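Local structure of putative OMPA family lipoprotein (Burkholderia pseudomallei, 4B5C) at residues A[48-51]-A[52-56]. The protein is an outer-membrane lipoprotein that probably acts in the Tol-Pal system, helping the outer membrane to invaginate during cell division and to keep its integrity. Sequence-based numbering, arbitrary orientation.
Sequences QALL and QQHAQ
Backbone bonds of the i to i+4 kind join Q52 to Q48, Q53 to A49, H54 to L50 and A55 to L51 in the first turns of the helix 48-60. H54 N reaches L50 O at 3.1 Å and almost straight, with an N-H...O angle of 174°; A55 N approaches L51 O to 2.8 Å but bends to 148°.

Side-chain packing rests on L50 and H54, one turn apart. CG of L50 stands anti to the backbone N (chi1 -180°), beside the carbonyl carbon, which carries the branch outward from the helix, where L50 CD2 lies 3.6 Å from H54 CD2. The same imidazole carbon, H54 CD2, is 3.2 Å from L50 O, which sits at the ring edge and in its plane.

In the OmpA-like domain this helix packs beside the helix 78-98: L51 touches V92 and A95, and A55 touches L96. H54 is buried, and both its nitrogens are engaged, ND1 with the hydroxyl of Y136 on the strand 131-136 and NE2 with K31 O; these two bonds fix the rotation of the ring.

Aliphatic contacts with carbonyls lie on the more exposed side of the helix, where Q52 CG comes within 3.1 Å of Q48 O and Q53 CG equally near A49 O. The Q52 chain is extended beyond CG, and its OE1 ends 3.8 Å from A49 CA.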
# COMPACT_ATOMS: atom_id res chain seq x y z
N GLN A 48 5.44 -3.89 -10.00
CA GLN A 48 5.52 -2.86 -11.03
C GLN A 48 4.23 -2.80 -11.86
O GLN A 48 3.68 -1.73 -12.10
CB GLN A 48 6.72 -3.10 -11.94
CG GLN A 48 8.07 -2.79 -11.29
CD GLN A 48 9.24 -3.07 -12.22
OE1 GLN A 48 10.20 -2.31 -12.27
NE2 GLN A 48 9.15 -4.18 -12.96
N ALA A 49 3.77 -3.97 -12.30
CA ALA A 49 2.55 -4.05 -13.11
C ALA A 49 1.35 -3.50 -12.35
O ALA A 49 0.55 -2.74 -12.89
CB ALA A 49 2.30 -5.49 -13.54
N LEU A 50 1.24 -3.90 -11.08
CA LEU A 50 0.15 -3.45 -10.23
C LEU A 50 0.15 -1.93 -10.10
O LEU A 50 -0.90 -1.29 -10.25
CB LEU A 50 0.25 -4.10 -8.85
CG LEU A 50 -0.82 -3.75 -7.81
CD1 LEU A 50 -0.78 -4.73 -6.65
CD2 LEU A 50 -0.66 -2.32 -7.31
N LEU A 51 1.31 -1.36 -9.82
CA LEU A 51 1.43 0.09 -9.66
C LEU A 51 1.17 0.83 -10.98
O LEU A 51 0.48 1.84 -11.00
CB LEU A 51 2.81 0.46 -9.10
CG LEU A 51 3.10 -0.05 -7.69
CD1 LEU A 51 4.56 0.18 -7.33
CD2 LEU A 51 2.19 0.61 -6.66
N GLN A 52 1.73 0.31 -12.06
CA GLN A 52 1.52 0.90 -13.38
C GLN A 52 0.03 0.96 -13.72
O GLN A 52 -0.47 2.00 -14.15
CB GLN A 52 2.28 0.12 -14.45
CG GLN A 52 3.79 0.34 -14.42
CD GLN A 52 4.54 -0.65 -15.29
OE1 GLN A 52 4.00 -1.70 -15.65
NE2 GLN A 52 5.78 -0.33 -15.63
N GLN A 53 -0.67 -0.15 -13.52
CA GLN A 53 -2.09 -0.23 -13.81
C GLN A 53 -2.89 0.79 -13.01
O GLN A 53 -3.67 1.56 -13.56
CB GLN A 53 -2.62 -1.64 -13.55
CG GLN A 53 -2.10 -2.67 -14.53
CD GLN A 53 -2.46 -2.33 -15.97
OE1 GLN A 53 -3.58 -1.88 -16.25
NE2 GLN A 53 -1.52 -2.54 -16.88
N HIS A 54 -2.69 0.79 -11.69
CA HIS A 54 -3.35 1.76 -10.83
C HIS A 54 -2.96 3.19 -11.18
O HIS A 54 -3.77 4.11 -11.06
CB HIS A 54 -3.05 1.47 -9.35
CG HIS A 54 -3.89 0.38 -8.77
ND1 HIS A 54 -5.10 0.62 -8.16
CD2 HIS A 54 -3.69 -0.96 -8.69
CE1 HIS A 54 -5.62 -0.52 -7.74
NE2 HIS A 54 -4.78 -1.49 -8.05
N ALA A 55 -1.72 3.39 -11.61
CA ALA A 55 -1.27 4.70 -12.05
C ALA A 55 -2.07 5.14 -13.27
O ALA A 55 -2.55 6.27 -13.33
CB ALA A 55 0.22 4.70 -12.36
N GLN A 56 -2.23 4.22 -14.22
CA GLN A 56 -2.99 4.50 -15.43
C GLN A 56 -4.45 4.84 -15.12
O GLN A 56 -5.03 5.73 -15.74
CB GLN A 56 -2.94 3.30 -16.39
CG GLN A 56 -3.57 3.56 -17.74
CD GLN A 56 -3.96 2.28 -18.47
OE1 GLN A 56 -4.91 1.60 -18.08
NE2 GLN A 56 -3.22 1.96 -19.52